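Local coordinates for protein kojibiose phosphorylase (PDB 6W0P) that belongs to glycoside hydrolase family 65, carbohydrate-active enzymes whose helical (alpha/alpha)6-barrel catalytic domain lies between two beta-rich domains, at residues A[601-606]-A[632-637]; A[589-594]-A[626-631]; A[543-548]-A[610-615]; A[692-697]-A[735-740]. All coordinates share one frame; numbering follows the deposited sequence.

Contact 1: residues A[601-606]-A[632-637]; sequences FSQKQL and ASKIGL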
# COMPACT_ATOMS: atom_id res chain seq x y z
N PHE A 601 20.17 -30.35 -14.10
CA PHE A 601 19.12 -31.14 -13.42
C PHE A 601 18.79 -32.37 -14.24
O PHE A 601 18.63 -32.26 -15.45
CB PHE A 601 17.91 -30.27 -13.11
CG PHE A 601 18.22 -29.18 -12.11
CD1 PHE A 601 18.52 -29.48 -10.79
CD2 PHE A 601 18.24 -27.85 -12.51
CE1 PHE A 601 18.83 -28.48 -9.88
CE2 PHE A 601 18.55 -26.85 -11.60
CZ PHE A 601 18.84 -27.17 -10.29
N SER A 602 18.69 -33.52 -13.58
CA SER A 602 18.40 -34.82 -14.21
C SER A 602 16.94 -34.83 -14.65
O SER A 602 16.16 -33.95 -14.18
CB SER A 602 18.71 -35.94 -13.27
OG SER A 602 17.83 -35.94 -12.15
N GLN A 603 16.58 -35.79 -15.51
CA GLN A 603 15.19 -36.09 -15.89
C GLN A 603 14.32 -36.21 -14.64
O GLN A 603 13.17 -35.72 -14.66
CB GLN A 603 15.09 -37.41 -16.66
CG GLN A 603 15.73 -37.34 -18.03
CD GLN A 603 15.04 -36.32 -18.90
OE1 GLN A 603 13.85 -36.46 -19.20
NE2 GLN A 603 15.77 -35.30 -19.30
N LYS A 604 14.82 -36.90 -13.62
CA LYS A 604 14.04 -37.25 -12.41
C LYS A 604 13.82 -35.99 -11.56
O LYS A 604 12.74 -35.88 -10.97
CB LYS A 604 14.74 -38.35 -11.62
CG LYS A 604 14.56 -39.75 -12.19
CD LYS A 604 15.26 -40.83 -11.39
CE LYS A 604 14.86 -42.23 -11.82
NZ LYS A 604 15.66 -43.26 -11.13
N GLN A 605 14.80 -35.10 -11.46
CA GLN A 605 14.69 -33.83 -10.68
C GLN A 605 13.63 -32.91 -11.30
O GLN A 605 12.75 -32.42 -10.55
CB GLN A 605 16.04 -33.14 -10.58
CG GLN A 605 16.95 -33.85 -9.57
CD GLN A 605 18.32 -33.23 -9.57
OE1 GLN A 605 18.90 -33.01 -10.63
NE2 GLN A 605 18.81 -32.91 -8.39
N LEU A 606 13.71 -32.71 -12.61
CA LEU A 606 12.72 -31.91 -13.38
C LEU A 606 11.33 -32.52 -13.24
O LEU A 606 10.37 -31.75 -13.04
CB LEU A 606 13.17 -31.83 -14.83
CG LEU A 606 14.45 -31.05 -15.08
CD1 LEU A 606 15.07 -31.47 -16.40
CD2 LEU A 606 14.16 -29.55 -15.09
N ALA A 632 8.28 -29.59 -19.92
CA ALA A 632 7.47 -30.77 -20.32
C ALA A 632 8.17 -31.49 -21.47
O ALA A 632 8.34 -32.70 -21.36
CB ALA A 632 6.07 -30.37 -20.73
N SER A 633 8.58 -30.77 -22.52
CA SER A 633 9.31 -31.36 -23.67
C SER A 633 10.56 -32.12 -23.17
O SER A 633 10.74 -33.27 -23.53
CB SER A 633 9.69 -30.32 -24.70
OG SER A 633 8.62 -30.03 -25.57
N LYS A 634 11.37 -31.45 -22.34
CA LYS A 634 12.66 -31.97 -21.80
C LYS A 634 12.43 -33.30 -21.08
O LYS A 634 13.35 -34.16 -21.15
CB LYS A 634 13.26 -30.94 -20.85
CG LYS A 634 14.68 -31.20 -20.37
CD LYS A 634 15.74 -31.03 -21.42
CE LYS A 634 15.86 -29.60 -21.94
NZ LYS A 634 16.75 -29.52 -23.14
N ILE A 635 11.27 -33.51 -20.43
CA ILE A 635 11.00 -34.75 -19.64
C ILE A 635 10.05 -35.71 -20.39
O ILE A 635 9.56 -36.65 -19.75
CB ILE A 635 10.51 -34.40 -18.22
CG1 ILE A 635 9.23 -33.57 -18.21
CG2 ILE A 635 11.62 -33.72 -17.42
CD1 ILE A 635 8.88 -33.04 -16.86
N GLY A 636 9.82 -35.52 -21.69
CA GLY A 636 9.06 -36.47 -22.53
C GLY A 636 7.55 -36.37 -22.38
O GLY A 636 6.88 -37.29 -22.85
N LEU A 637 7.01 -35.29 -21.78
CA LEU A 637 5.54 -35.08 -21.63
C LEU A 637 5.02 -34.28 -22.83
O LEU A 637 4.72 -33.04 -22.70
CB LEU A 637 5.26 -34.36 -20.31
CG LEU A 637 5.62 -35.09 -19.03
CD1 LEU A 637 5.21 -34.27 -17.83
CD2 LEU A 637 4.94 -36.46 -18.99
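A Schellman motif closing helix 624-634 brings Ile-635 against Gln-603 and Leu-606 in the first turn of helix 603-613, so that one helix ends where the other begins. The motif is built from two backbone bonds, Leu-637 N to Ala-632 O (2.9 Å) and Gly-636 N to Ser-633 O (3.0 Å), with Gly-636 turning the chain at positive phi. Ile-635, the first residue off the helix, lays its CG2 branch against Leu-606 CB at 3.6 Å. That branch stands anti to the carbonyl carbon because CG1 occupies the place between the backbone N and the carbonyl carbon (chi1 59°). Leu-606 also sends CD1 across the aliphatic part of Lys-634, 4.0 Å from its CG; bent on either side of this carbon, at chi2 and chi3, the lysine chain leads off from the contact. At the exposed margin, Gln-603 folds back at chi2 (-62°) and places its amide carbon CD 3.5 Å from Lys-634 O, beside the end of the helix. A capping box holds the start of helix 603-613: Gln-605 N donates to Ser-602 OG at 3.2 Å, and Ser-602 N returns a bond of 3.0 Å to Gln-605 OE1, arriving in the carbonyl plane on a lone pair. Tyr-539 OH takes the other end of that amide, Gln-605 NE2. Around the contact, Leu-606 packs on Met-594 of helix 590-596, Ile-635 reaches Leu-607 and Tyr-610 further along helix 603-613, and Ala-632 and Ser-633 lean on helix 638-645.

Contact 2: residues A[589-594]-A[626-631]; sequences DVLMFM and SIHSII
Leu-591 fills the tight half of this interface, lodged between His-628 and Ile-631 of the opposing helix. Its CD1 methyl comes within 3.5 Å of His-628 NE2 and nearly as close to CD2, the leucine side chain running at about a right angle to that of the histidine. The ring is fixed from its other nitrogen: ND1 is hydrogen-bonded to Ser-624 O, one turn back on the same helix, and His-619 meets the ring edge-to-face. One turn further on, Ile-631 extends its CD1 to 3.5 Å from the backbone atom Leu-591 O and 3.9 Å from Leu-591 CB, filling the angle between the carbonyl and the side chain. The packing is looser around Ile-627, whose CG2 stays 4.0 Å from Leu-591 O. Met-592 starts out pointing from the partner helix, but a bend at chi2 (67°) swings its sulfur back, leaving SD 4.4 Å from Ile-627 CG1. Even this looser half is no solvent face: Tyr-355 of helix 351-361 touches both Met-592 and Ile-627, and every touching residue is buried. The segment axes approach to 10.3 Å and are inclined at 58°, a separation wide enough for whole branched side chains to lie between the backbones. Such apolar packing of one helix on another is characteristic of all-helical domains such as the (alpha/alpha)6-barrel catalytic domain of family 65 enzymes.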
# COMPACT_ATOMS: atom_id res chain seq x y z
N ASP A 589 8.62 -20.43 -10.32
CA ASP A 589 9.53 -19.95 -9.25
C ASP A 589 10.66 -20.98 -9.16
O ASP A 589 11.72 -20.74 -9.76
CB ASP A 589 8.70 -19.68 -8.00
CG ASP A 589 9.38 -18.78 -6.99
OD1 ASP A 589 10.50 -19.14 -6.58
OD2 ASP A 589 8.78 -17.71 -6.63
N VAL A 590 10.41 -22.14 -8.55
CA VAL A 590 11.38 -23.28 -8.58
C VAL A 590 11.67 -23.63 -10.05
O VAL A 590 12.86 -23.81 -10.41
CB VAL A 590 10.83 -24.50 -7.82
CG1 VAL A 590 11.64 -25.76 -8.12
CG2 VAL A 590 10.78 -24.23 -6.33
N LEU A 591 10.63 -23.75 -10.87
CA LEU A 591 10.75 -24.22 -12.28
C LEU A 591 11.47 -23.15 -13.11
O LEU A 591 12.06 -23.50 -14.16
CB LEU A 591 9.36 -24.54 -12.84
CG LEU A 591 8.68 -25.79 -12.29
CD1 LEU A 591 7.54 -26.22 -13.19
CD2 LEU A 591 9.68 -26.94 -12.11
N MET A 592 11.43 -21.90 -12.67
CA MET A 592 12.21 -20.81 -13.31
C MET A 592 13.71 -21.09 -13.13
O MET A 592 14.42 -21.07 -14.13
CB MET A 592 11.87 -19.45 -12.69
CG MET A 592 12.38 -18.32 -13.53
SD MET A 592 11.48 -18.27 -15.10
CE MET A 592 12.60 -17.29 -16.08
N PHE A 593 14.23 -21.31 -11.93
CA PHE A 593 15.70 -21.49 -11.81
C PHE A 593 16.09 -22.85 -12.43
O PHE A 593 17.18 -22.97 -12.94
CB PHE A 593 16.23 -21.23 -10.40
CG PHE A 593 15.94 -22.29 -9.38
CD1 PHE A 593 16.68 -23.46 -9.35
CD2 PHE A 593 14.97 -22.09 -8.41
CE1 PHE A 593 16.44 -24.43 -8.39
CE2 PHE A 593 14.74 -23.05 -7.44
CZ PHE A 593 15.47 -24.22 -7.44
N MET A 594 15.19 -23.82 -12.41
CA MET A 594 15.45 -25.14 -13.01
C MET A 594 15.54 -24.96 -14.54
O MET A 594 16.47 -25.53 -15.14
CB MET A 594 14.39 -26.14 -12.58
CG MET A 594 14.51 -26.46 -11.09
SD MET A 594 13.67 -27.97 -10.54
CE MET A 594 14.87 -29.17 -11.13
N SER A 626 5.13 -21.05 -21.59
CA SER A 626 6.34 -21.40 -22.39
C SER A 626 7.36 -22.16 -21.52
O SER A 626 8.02 -23.07 -22.04
CB SER A 626 6.94 -20.16 -23.05
OG SER A 626 7.49 -19.25 -22.10
N ILE A 627 7.54 -21.78 -20.26
CA ILE A 627 8.53 -22.42 -19.36
C ILE A 627 8.08 -23.85 -19.10
O ILE A 627 8.90 -24.77 -19.19
CB ILE A 627 8.67 -21.62 -18.06
CG1 ILE A 627 9.17 -20.20 -18.33
CG2 ILE A 627 9.57 -22.36 -17.09
CD1 ILE A 627 10.45 -20.18 -19.08
N HIS A 628 6.80 -24.02 -18.79
CA HIS A 628 6.20 -25.35 -18.52
C HIS A 628 6.25 -26.20 -19.80
O HIS A 628 6.56 -27.42 -19.68
CB HIS A 628 4.79 -25.16 -17.90
CG HIS A 628 4.79 -24.60 -16.51
ND1 HIS A 628 4.73 -23.25 -16.23
CD2 HIS A 628 4.86 -25.22 -15.31
CE1 HIS A 628 4.76 -23.06 -14.93
NE2 HIS A 628 4.84 -24.26 -14.35
N SER A 629 5.96 -25.62 -20.98
CA SER A 629 6.04 -26.35 -22.27
C SER A 629 7.48 -26.85 -22.45
O SER A 629 7.64 -28.03 -22.83
CB SER A 629 5.64 -25.54 -23.48
OG SER A 629 5.77 -26.36 -24.65
N ILE A 630 8.47 -26.00 -22.18
CA ILE A 630 9.90 -26.31 -22.44
C ILE A 630 10.32 -27.44 -21.51
O ILE A 630 10.95 -28.37 -22.00
CB ILE A 630 10.81 -25.09 -22.29
CG1 ILE A 630 10.58 -24.12 -23.46
CG2 ILE A 630 12.27 -25.52 -22.18
CD1 ILE A 630 10.81 -22.68 -23.13
N ILE A 631 9.97 -27.34 -20.23
CA ILE A 631 10.33 -28.38 -19.23
C ILE A 631 9.57 -29.66 -19.58
O ILE A 631 10.20 -30.71 -19.53
CB ILE A 631 10.09 -27.89 -17.79
CG1 ILE A 631 11.07 -26.78 -17.43
CG2 ILE A 631 10.16 -29.05 -16.80
CD1 ILE A 631 10.73 -26.05 -16.12

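Contact 3: residues A[543-548]-A[610-615]; sequences TLLFEQ and YNYYEP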
# COMPACT_ATOMS: atom_id res chain seq x y z
N THR A 543 13.12 -36.95 -2.22
CA THR A 543 11.98 -36.62 -3.13
C THR A 543 12.49 -35.91 -4.38
O THR A 543 11.75 -35.84 -5.37
CB THR A 543 10.92 -35.77 -2.41
OG1 THR A 543 11.51 -34.49 -2.19
CG2 THR A 543 10.44 -36.37 -1.11
N LEU A 544 13.71 -35.38 -4.32
CA LEU A 544 14.35 -34.56 -5.39
C LEU A 544 13.62 -33.20 -5.53
O LEU A 544 13.86 -32.53 -6.55
CB LEU A 544 14.33 -35.32 -6.73
CG LEU A 544 14.88 -36.75 -6.76
CD1 LEU A 544 14.77 -37.34 -8.15
CD2 LEU A 544 16.33 -36.81 -6.28
N LEU A 545 12.80 -32.79 -4.55
CA LEU A 545 12.01 -31.52 -4.62
C LEU A 545 12.81 -30.36 -4.02
O LEU A 545 13.50 -30.57 -3.01
CB LEU A 545 10.68 -31.67 -3.89
CG LEU A 545 9.67 -32.64 -4.52
CD1 LEU A 545 8.48 -32.85 -3.60
CD2 LEU A 545 9.20 -32.14 -5.87
N PHE A 546 12.75 -29.18 -4.64
CA PHE A 546 13.01 -27.89 -3.96
C PHE A 546 11.70 -27.42 -3.33
O PHE A 546 10.61 -27.61 -3.96
CB PHE A 546 13.54 -26.84 -4.92
CG PHE A 546 14.90 -27.16 -5.48
CD1 PHE A 546 16.06 -26.80 -4.81
CD2 PHE A 546 15.01 -27.85 -6.68
CE1 PHE A 546 17.31 -27.12 -5.34
CE2 PHE A 546 16.26 -28.15 -7.20
CZ PHE A 546 17.40 -27.78 -6.54
N GLU A 547 11.77 -26.88 -2.11
CA GLU A 547 10.59 -26.25 -1.48
C GLU A 547 10.66 -24.77 -1.86
O GLU A 547 11.72 -24.21 -1.69
CB GLU A 547 10.54 -26.46 0.04
CG GLU A 547 9.23 -25.98 0.65
CD GLU A 547 9.05 -26.20 2.15
OE1 GLU A 547 10.07 -26.39 2.85
OE2 GLU A 547 7.91 -26.13 2.61
N GLN A 548 9.58 -24.20 -2.40
CA GLN A 548 9.59 -22.86 -3.02
C GLN A 548 10.02 -21.82 -1.99
O GLN A 548 10.76 -20.89 -2.37
CB GLN A 548 8.21 -22.49 -3.58
CG GLN A 548 8.27 -21.24 -4.42
CD GLN A 548 6.94 -20.94 -5.04
OE1 GLN A 548 6.44 -21.70 -5.88
NE2 GLN A 548 6.37 -19.81 -4.64
N TYR A 610 8.37 -30.65 -11.53
CA TYR A 610 7.30 -30.35 -12.50
C TYR A 610 5.98 -30.89 -11.95
O TYR A 610 4.95 -30.17 -12.02
CB TYR A 610 7.63 -30.93 -13.88
CG TYR A 610 6.58 -30.66 -14.93
CD1 TYR A 610 6.61 -29.52 -15.72
CD2 TYR A 610 5.54 -31.55 -15.12
CE1 TYR A 610 5.64 -29.28 -16.68
CE2 TYR A 610 4.56 -31.32 -16.07
CZ TYR A 610 4.59 -30.17 -16.83
OH TYR A 610 3.62 -30.01 -17.77
N ASN A 611 5.99 -32.14 -11.48
CA ASN A 611 4.77 -32.86 -11.04
C ASN A 611 4.23 -32.15 -9.80
O ASN A 611 3.02 -32.12 -9.65
CB ASN A 611 5.01 -34.34 -10.72
CG ASN A 611 5.06 -35.24 -11.93
OD1 ASN A 611 4.73 -34.83 -13.03
ND2 ASN A 611 5.54 -36.47 -11.75
N TYR A 612 5.08 -31.62 -8.92
CA TYR A 612 4.60 -30.92 -7.70
C TYR A 612 4.07 -29.50 -8.06
O TYR A 612 2.99 -29.16 -7.58
CB TYR A 612 5.66 -30.86 -6.61
CG TYR A 612 5.09 -30.30 -5.32
CD1 TYR A 612 4.48 -31.12 -4.39
CD2 TYR A 612 5.09 -28.93 -5.10
CE1 TYR A 612 3.92 -30.59 -3.24
CE2 TYR A 612 4.56 -28.39 -3.94
CZ TYR A 612 3.99 -29.22 -3.00
OH TYR A 612 3.42 -28.65 -1.90
N TYR A 613 4.79 -28.72 -8.87
CA TYR A 613 4.54 -27.26 -9.05
C TYR A 613 3.62 -26.94 -10.23
O TYR A 613 2.83 -26.00 -10.07
CB TYR A 613 5.86 -26.51 -9.10
CG TYR A 613 6.53 -26.43 -7.76
CD1 TYR A 613 5.97 -25.72 -6.71
CD2 TYR A 613 7.73 -27.08 -7.52
CE1 TYR A 613 6.58 -25.67 -5.47
CE2 TYR A 613 8.35 -27.02 -6.29
CZ TYR A 613 7.77 -26.33 -5.25
OH TYR A 613 8.40 -26.30 -4.05
N GLU A 614 3.72 -27.64 -11.37
CA GLU A 614 2.85 -27.36 -12.54
C GLU A 614 1.37 -27.36 -12.11
O GLU A 614 0.67 -26.41 -12.44
CB GLU A 614 3.12 -28.32 -13.70
CG GLU A 614 2.32 -28.04 -14.96
CD GLU A 614 0.81 -28.27 -14.91
OE1 GLU A 614 0.42 -29.35 -14.48
OE2 GLU A 614 0.02 -27.31 -15.26
N PRO A 615 0.81 -28.38 -11.41
CA PRO A 615 -0.62 -28.38 -11.07
C PRO A 615 -1.08 -27.39 -9.97
O PRO A 615 -2.28 -27.18 -9.82
CB PRO A 615 -0.92 -29.83 -10.62
CG PRO A 615 0.43 -30.41 -10.24
CD PRO A 615 1.48 -29.64 -11.03
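Tyr-613 makes the polar part of the contact, reaching out from helix 603-613 to the backbone of 543-548. Its hydroxyl donates to Phe-546 O at 2.6 Å. The accepting oxygen lies at the ring edge, in the ring plane, whereas the hydroxyl stands 22° out of the carbonyl plane. Gln-548 N is 2.9 Å from the same Tyr-613 OH. A looser meeting of flat groups follows: Gln-548, extended with CG anti to the backbone N (chi1 -170°), runs obliquely past the tyrosine, its amide plane 32° from the ring and OE1 4.0 Å from Tyr-613 CE1. The far end of that amide is held by Asp-477, which takes a bond from NE2. Between the neighbouring tyrosines, Tyr-612 CD2 rests 3.5 Å above the Tyr-613 ring, over its centre. The apolar part is small: Leu-545 CD2 touches Tyr-612 CB at 3.8 Å, the two side chains crossing at about a right angle. Asn-609, on the same helix, adds a two-sided grip on the chain of 543-548, its amide bonding Leu-544 O and Phe-546 N. The chemistry is thus that of side chains reading a backbone: a connecting segment has its peptide groups bound by a tyrosine and an asparagine of helix 603-613, which helps to set its course along that helix, together with backbone bonds between Glu-547 and Leu-538 and between Gln-548 and Thr-487.

Contact 4: residues A[692-697]-A[735-740]; sequences LTPTSN and INVYGK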
# COMPACT_ATOMS: atom_id res chain seq x y z
N LEU A 692 20.91 -30.51 -29.22
CA LEU A 692 19.52 -30.50 -29.73
C LEU A 692 18.86 -31.83 -29.37
O LEU A 692 19.59 -32.84 -29.37
CB LEU A 692 19.53 -30.32 -31.25
CG LEU A 692 20.13 -29.01 -31.77
CD1 LEU A 692 20.22 -29.03 -33.29
CD2 LEU A 692 19.31 -27.83 -31.31
N THR A 693 17.57 -31.80 -29.01
CA THR A 693 16.70 -32.98 -28.80
C THR A 693 15.34 -32.68 -29.42
O THR A 693 14.38 -32.42 -28.71
CB THR A 693 16.51 -33.32 -27.32
OG1 THR A 693 17.80 -33.38 -26.73
CG2 THR A 693 15.79 -34.63 -27.09
N PRO A 694 15.27 -32.59 -30.76
CA PRO A 694 14.04 -32.16 -31.42
C PRO A 694 12.86 -33.13 -31.23
O PRO A 694 13.00 -34.32 -31.44
CB PRO A 694 14.46 -32.00 -32.89
CG PRO A 694 15.96 -31.81 -32.82
CD PRO A 694 16.38 -32.73 -31.69
N THR A 695 11.72 -32.57 -30.81
CA THR A 695 10.43 -33.28 -30.62
C THR A 695 9.38 -32.59 -31.49
O THR A 695 9.67 -31.51 -32.04
CB THR A 695 10.06 -33.34 -29.14
OG1 THR A 695 10.14 -32.02 -28.59
CG2 THR A 695 10.96 -34.28 -28.35
N SER A 696 8.20 -33.19 -31.61
CA SER A 696 7.18 -32.82 -32.62
C SER A 696 6.15 -31.89 -31.98
O SER A 696 5.78 -32.11 -30.80
CB SER A 696 6.49 -34.07 -33.15
OG SER A 696 7.41 -34.91 -33.84
N ASN A 697 5.70 -30.90 -32.74
CA ASN A 697 4.41 -30.20 -32.50
C ASN A 697 3.35 -30.95 -33.30
O ASN A 697 3.51 -31.02 -34.53
CB ASN A 697 4.51 -28.73 -32.88
CG ASN A 697 3.24 -27.95 -32.58
OD1 ASN A 697 2.15 -28.48 -32.69
ND2 ASN A 697 3.38 -26.68 -32.22
N ILE A 735 28.39 -31.09 -32.43
CA ILE A 735 26.98 -30.91 -32.00
C ILE A 735 26.46 -32.25 -31.47
O ILE A 735 26.81 -33.29 -32.02
CB ILE A 735 26.17 -30.32 -33.17
CG1 ILE A 735 24.69 -30.14 -32.83
CG2 ILE A 735 26.37 -31.13 -34.44
CD1 ILE A 735 23.93 -29.43 -33.91
N ASN A 736 25.69 -32.18 -30.39
CA ASN A 736 25.15 -33.34 -29.67
C ASN A 736 23.66 -33.44 -30.01
O ASN A 736 22.92 -32.47 -29.67
CB ASN A 736 25.50 -33.18 -28.19
CG ASN A 736 25.39 -34.48 -27.46
OD1 ASN A 736 24.32 -35.08 -27.47
ND2 ASN A 736 26.48 -34.93 -26.87
N VAL A 737 23.23 -34.49 -30.72
CA VAL A 737 21.80 -34.68 -31.12
C VAL A 737 21.29 -36.03 -30.60
O VAL A 737 21.89 -37.09 -30.94
CB VAL A 737 21.57 -34.53 -32.64
CG1 VAL A 737 20.09 -34.44 -32.98
CG2 VAL A 737 22.29 -33.33 -33.24
N TYR A 738 20.21 -36.00 -29.81
CA TYR A 738 19.61 -37.19 -29.17
C TYR A 738 20.71 -37.90 -28.37
O TYR A 738 20.72 -39.12 -28.31
CB TYR A 738 18.95 -38.10 -30.22
CG TYR A 738 17.81 -37.45 -30.98
CD1 TYR A 738 16.75 -36.86 -30.30
CD2 TYR A 738 17.78 -37.42 -32.36
CE1 TYR A 738 15.69 -36.26 -30.97
CE2 TYR A 738 16.73 -36.82 -33.04
CZ TYR A 738 15.69 -36.24 -32.35
OH TYR A 738 14.66 -35.62 -33.02
N GLY A 739 21.62 -37.12 -27.77
CA GLY A 739 22.66 -37.60 -26.85
C GLY A 739 23.87 -38.18 -27.55
O GLY A 739 24.74 -38.68 -26.81
N LYS A 740 23.97 -38.12 -28.89
CA LYS A 740 25.17 -38.57 -29.67
C LYS A 740 25.92 -37.36 -30.23
O LYS A 740 25.26 -36.39 -30.69
CB LYS A 740 24.78 -39.51 -30.83
CG LYS A 740 23.78 -40.61 -30.50
CD LYS A 740 24.37 -42.00 -30.43
CE LYS A 740 23.53 -42.97 -29.61
NZ LYS A 740 22.12 -43.03 -30.09
O HOH W 1 21.28 -34.16 -27.40
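Tyr-738 meets Pro-694 O with the edge of its ring, the carbonyl oxygen lying in the ring plane, while Thr-693 C approaches the ring obliquely and the side chain of Pro-694 crosses that of the tyrosine. Val-723 and Ile-750 of the C-terminal beta domain also touch this aromatic side chain. The segments form the parallel pairing in a mixed four-stranded sheet, Leu-692 bridged to Val-737, and Tyr-738 follows in a type I' turn that joins strands 733-737 and 740-744 as a tight hairpin. Leu-692 N donates to Asn-736 O at 2.8 Å, and Tyr-738 N returns to Leu-692 O at 3.3 Å. Past the bridge, the tyrosine hydroxyl takes over from the backbone: Tyr-738 OH donates to Pro-694 O at 2.6 Å, tilted 20° from the carbonyl plane, so the loop is held where the strand pairing stops. Pro-694 CD packs 3.6 Å from Tyr-738 CZ. On the side of the sheet carrying Leu-692 and Val-737, Ile-725 lies on both. A water sits at the turn, 2.9 Å from Leu-692 O, and accepts a hydrogen bond from Gly-739 N at 3.0 Å.

How the contacts relate
Contacts 1, 2 and 3 interlock within the helical catalytic domain, whereas contact 4 belongs to the C-terminal beta domain. Helix 624-634 serves contacts 1 and 2, and helix 603-613 serves contacts 1 and 3. Contact 2 is wholly buried and apolar across its segments; contacts 1 and 3 are partly buried and mix apolar packing with backbone carbonyls. Met-594 of contact 2 packs on Phe-601 of contact 1, and Phe-593 on Phe-546 of contact 3. Contact 4 relies on strand pairing, yet, like contact 3, it uses a tyrosine hydroxyl to hold a loop carbonyl. Ser-633 beside Thr-695 links contacts 1 and 4, while contacts 3 and 4 lie about 26 Å apart, centre to centre.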